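Local structure of uncharacterized protein (Sinorhizobium meliloti, 3U5R) at residues R37-D45 and L128-Y139. The protein is of unknown function but belongs to the AhpC/TSA family of thioredoxin-fold proteins and may have antioxidant or oxidoreductase activity. Residues are numbered along the deposited sequence; the frame is centred on the assembly and turned at random.
Sequences RAADFVLPD and LKDASQSVAKAY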
loop_
_atom_site.group_PDB
_atom_site.type_symbol
_atom_site.label_atom_id
_atom_site.label_comp_id
_atom_site.label_asym_id
_atom_site.label_seq_id
_atom_site.Cartn_x
_atom_site.Cartn_y
_atom_site.Cartn_z
ATOM N N ARG A 37 -15.014 4.745 -3.552
ATOM C CA ARG A 37 -14.970 4.335 -2.122
ATOM C C ARG A 37 -13.962 3.182 -1.880
ATOM O O ARG A 37 -13.781 2.333 -2.740
ATOM C CB ARG A 37 -16.340 3.820 -1.727
ATOM C CG ARG A 37 -17.287 4.913 -1.414
ATOM C CD ARG A 37 -17.968 4.527 -0.098
ATOM N NE ARG A 37 -17.088 4.758 1.066
ATOM C CZ ARG A 37 -17.488 5.413 2.156
ATOM N NH1 ARG A 37 -18.749 5.894 2.233
ATOM N NH2 ARG A 37 -16.652 5.585 3.177
ATOM N N ALA A 38 -13.296 3.199 -0.733
ATOM C CA ALA A 38 -12.414 2.126 -0.303
ATOM C C ALA A 38 -13.298 0.888 -0.057
ATOM O O ALA A 38 -14.322 0.983 0.619
ATOM C CB ALA A 38 -11.769 2.548 1.016
ATOM N N ALA A 39 -12.933 -0.250 -0.630
ATOM C CA ALA A 39 -13.729 -1.440 -0.459
ATOM C C ALA A 39 -13.395 -2.005 0.926
ATOM O O ALA A 39 -12.234 -1.890 1.404
ATOM C CB ALA A 39 -13.351 -2.453 -1.523
ATOM N N ASP A 40 -14.389 -2.621 1.559
ATOM C CA ASP A 40 -14.190 -3.163 2.879
ATOM C C ASP A 40 -13.475 -4.512 2.760
ATOM O O ASP A 40 -13.450 -5.118 1.681
ATOM C CB ASP A 40 -15.477 -3.292 3.684
ATOM C CG ASP A 40 -15.205 -3.216 5.250
ATOM O OD1 ASP A 40 -14.045 -3.343 5.753
ATOM O OD2 ASP A 40 -16.184 -2.991 5.977
ATOM N N PHE A 41 -12.812 -4.957 3.825
ATOM C CA PHE A 41 -12.121 -6.258 3.743
ATOM C C PHE A 41 -12.091 -6.806 5.152
ATOM O O PHE A 41 -12.390 -6.088 6.121
ATOM C CB PHE A 41 -10.659 -6.061 3.260
ATOM C CG PHE A 41 -9.899 -4.964 4.039
ATOM C CD1 PHE A 41 -9.310 -5.232 5.267
ATOM C CD2 PHE A 41 -9.816 -3.672 3.539
ATOM C CE1 PHE A 41 -8.618 -4.227 5.979
ATOM C CE2 PHE A 41 -9.170 -2.645 4.243
ATOM C CZ PHE A 41 -8.562 -2.935 5.489
ATOM N N VAL A 42 -11.694 -8.062 5.285
ATOM C CA VAL A 42 -11.310 -8.619 6.583
ATOM C C VAL A 42 -10.065 -9.446 6.284
ATOM O O VAL A 42 -10.109 -10.337 5.442
ATOM C CB VAL A 42 -12.454 -9.457 7.185
ATOM C CG1 VAL A 42 -13.020 -10.412 6.131
ATOM C CG2 VAL A 42 -11.979 -10.209 8.403
ATOM N N LEU A 43 -8.937 -9.157 6.944
ATOM C CA LEU A 43 -7.667 -9.794 6.523
ATOM C C LEU A 43 -6.807 -9.995 7.757
ATOM O O LEU A 43 -6.867 -9.199 8.657
ATOM C CB LEU A 43 -6.890 -8.818 5.601
ATOM C CG LEU A 43 -7.402 -8.681 4.150
ATOM C CD1 LEU A 43 -6.572 -7.658 3.475
ATOM C CD2 LEU A 43 -7.379 -9.916 3.294
ATOM N N PRO A 44 -5.952 -11.021 7.757
ATOM C CA PRO A 44 -5.245 -11.370 8.969
ATOM C C PRO A 44 -3.783 -10.866 8.915
ATOM O O PRO A 44 -3.215 -10.823 7.821
ATOM C CB PRO A 44 -5.242 -12.888 8.942
ATOM C CG PRO A 44 -5.217 -13.243 7.361
ATOM C CD PRO A 44 -6.029 -12.096 6.757
ATOM N N ASP A 45 -3.197 -10.572 10.071
ATOM C CA ASP A 45 -1.777 -10.363 10.189
ATOM C C ASP A 45 -1.093 -11.680 10.595
ATOM O O ASP A 45 -1.763 -12.780 10.694
ATOM C CB ASP A 45 -1.414 -9.153 11.101
ATOM C CG ASP A 45 -1.602 -9.425 12.592
ATOM O OD1 ASP A 45 -1.942 -10.573 12.981
ATOM O OD2 ASP A 45 -1.390 -8.469 13.391
ATOM N N LEU A 128 -0.764 -7.349 6.044
ATOM C CA LEU A 128 -1.732 -8.438 6.077
ATOM C C LEU A 128 -1.638 -9.314 4.872
ATOM O O LEU A 128 -1.243 -8.855 3.802
ATOM C CB LEU A 128 -3.115 -7.802 6.071
ATOM C CG LEU A 128 -3.246 -6.746 7.172
ATOM C CD1 LEU A 128 -4.634 -6.118 7.126
ATOM C CD2 LEU A 128 -2.961 -7.357 8.613
ATOM N N LYS A 129 -2.077 -10.559 4.996
ATOM C CA LYS A 129 -2.110 -11.450 3.825
ATOM C C LYS A 129 -3.498 -11.523 3.183
ATOM O O LYS A 129 -4.459 -11.839 3.900
ATOM C CB LYS A 129 -1.697 -12.853 4.210
ATOM C CG LYS A 129 -1.661 -13.812 2.992
ATOM C CD LYS A 129 -0.420 -13.553 2.177
ATOM C CE LYS A 129 -0.590 -14.274 0.829
ATOM N NZ LYS A 129 0.527 -13.736 -0.002
ATOM N N ASP A 130 -3.605 -11.295 1.847
ATOM C CA ASP A 130 -4.906 -11.434 1.088
ATOM C C ASP A 130 -4.874 -12.755 0.277
ATOM O O ASP A 130 -4.648 -12.724 -0.931
ATOM C CB ASP A 130 -5.118 -10.162 0.226
ATOM C CG ASP A 130 -6.223 -10.257 -0.833
ATOM O OD1 ASP A 130 -7.261 -10.889 -0.614
ATOM O OD2 ASP A 130 -6.044 -9.627 -1.922
ATOM N N ALA A 131 -5.040 -13.897 0.972
ATOM C CA ALA A 131 -4.821 -15.240 0.384
ATOM C C ALA A 131 -5.724 -15.544 -0.787
ATOM O O ALA A 131 -5.257 -16.112 -1.741
ATOM C CB ALA A 131 -4.957 -16.426 1.483
ATOM N N SER A 132 -6.998 -15.159 -0.717
ATOM C CA SER A 132 -7.939 -15.409 -1.818
ATOM C C SER A 132 -7.811 -14.405 -2.989
ATOM O O SER A 132 -8.375 -14.633 -4.070
ATOM C CB SER A 132 -9.401 -15.391 -1.291
ATOM O OG SER A 132 -9.814 -14.048 -1.100
ATOM N N GLN A 133 -7.061 -13.313 -2.751
ATOM C CA GLN A 133 -6.886 -12.177 -3.709
ATOM C C GLN A 133 -8.163 -11.452 -3.970
ATOM O O GLN A 133 -8.197 -10.608 -4.848
ATOM C CB GLN A 133 -6.197 -12.611 -5.042
ATOM C CG GLN A 133 -5.092 -13.650 -4.747
ATOM C CD GLN A 133 -4.283 -14.026 -5.964
ATOM O OE1 GLN A 133 -4.848 -14.484 -6.945
ATOM N NE2 GLN A 133 -2.950 -13.814 -5.914
ATOM N N SER A 134 -9.212 -11.722 -3.185
ATOM C CA SER A 134 -10.486 -10.969 -3.391
ATOM C C SER A 134 -10.274 -9.460 -3.076
ATOM O O SER A 134 -10.818 -8.609 -3.735
ATOM C CB SER A 134 -11.613 -11.542 -2.510
ATOM O OG SER A 134 -11.348 -11.223 -1.152
ATOM N N VAL A 135 -9.445 -9.118 -2.091
ATOM C CA VAL A 135 -9.268 -7.692 -1.819
ATOM C C VAL A 135 -8.460 -6.983 -2.944
ATOM O O VAL A 135 -8.887 -5.943 -3.391
ATOM C CB VAL A 135 -8.655 -7.451 -0.393
ATOM C CG1 VAL A 135 -8.420 -5.967 -0.134
ATOM C CG2 VAL A 135 -9.579 -8.189 0.692
ATOM N N ALA A 136 -7.340 -7.546 -3.392
ATOM C CA ALA A 136 -6.622 -6.959 -4.507
ATOM C C ALA A 136 -7.604 -6.728 -5.695
ATOM O O ALA A 136 -7.585 -5.685 -6.359
ATOM C CB ALA A 136 -5.449 -7.901 -4.927
ATOM N N LYS A 137 -8.459 -7.718 -5.954
ATOM C CA LYS A 137 -9.442 -7.561 -7.055
ATOM C C LYS A 137 -10.481 -6.482 -6.824
ATOM O O LYS A 137 -10.781 -5.696 -7.756
ATOM C CB LYS A 137 -10.171 -8.888 -7.323
ATOM C CG LYS A 137 -9.351 -9.996 -7.907
ATOM C CD LYS A 137 -10.365 -11.145 -8.358
ATOM C CE LYS A 137 -9.830 -12.554 -8.128
ATOM N NZ LYS A 137 -10.962 -13.571 -8.175
ATOM N N ALA A 138 -10.991 -6.360 -5.583
ATOM C CA ALA A 138 -11.965 -5.284 -5.277
ATOM C C ALA A 138 -11.359 -3.873 -5.368
ATOM O O ALA A 138 -12.064 -2.957 -5.744
ATOM C CB ALA A 138 -12.648 -5.483 -3.842
ATOM N N TYR A 139 -10.070 -3.700 -5.013
ATOM C CA TYR A 139 -9.414 -2.368 -5.099
ATOM C C TYR A 139 -8.975 -2.080 -6.517
ATOM O O TYR A 139 -8.796 -0.900 -6.882
ATOM C CB TYR A 139 -8.186 -2.300 -4.120
ATOM C CG TYR A 139 -8.610 -1.868 -2.732
ATOM C CD1 TYR A 139 -9.314 -2.713 -1.930
ATOM C CD2 TYR A 139 -8.407 -0.572 -2.281
ATOM C CE1 TYR A 139 -9.751 -2.343 -0.700
ATOM C CE2 TYR A 139 -8.869 -0.188 -1.000
ATOM C CZ TYR A 139 -9.524 -1.063 -0.251
ATOM O OH TYR A 139 -10.005 -0.686 0.974
#
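The extended chain 37-45 runs across strand 128-129 and helix 134-139, and the backbones bond to each other at the 43-45 end, where CA of Asp45 is 4.5 Å from CA of Leu128 and Lys129 N donates to Pro44 O at 3.1 Å with an N-H...O angle of 158°; at the Ala39 end the segment is held by the Tyr139 side chain. In this thioredoxin-fold domain of the AhpC/TSA family, strand 127-129 is an edge of the mixed central sheet, and the contact joins that edge and the helix after it to the short hairpin 43-44/50-51. Leu43 bridges strand and helix. Its CB lies 3.8 Å from Leu128 CD1, while CD2 reaches over Asp130 CA and meets Val135 CG2 tip to tip; Ile98 of the neighbouring strand 93-99 touches Leu43 and Val135 as well. CG2 of Val135 also packs against Phe41 CB at 3.5 Å, an approach its torsion permits by setting CG1 anti to the backbone N (chi1 178°) and CG2 beside it. Asp130 ties the turn to the helix start: OD1 accepts from Val135 N and OD2 from Ala136 N, each on the syn side but tilted out of the carboxylate plane, and Ser100 OG is a further partner of OD2. At the far end Ala39 CB lies 3.7 Å from Tyr139 CE1 and also touches Ala138 CB. The phenol oxygen of Tyr139 sits at the edge of the Phe41 ring, in its plane, and donates its proton to a lone pair of Ala39 O at 2.6 Å, with a C=O...O angle of 141°.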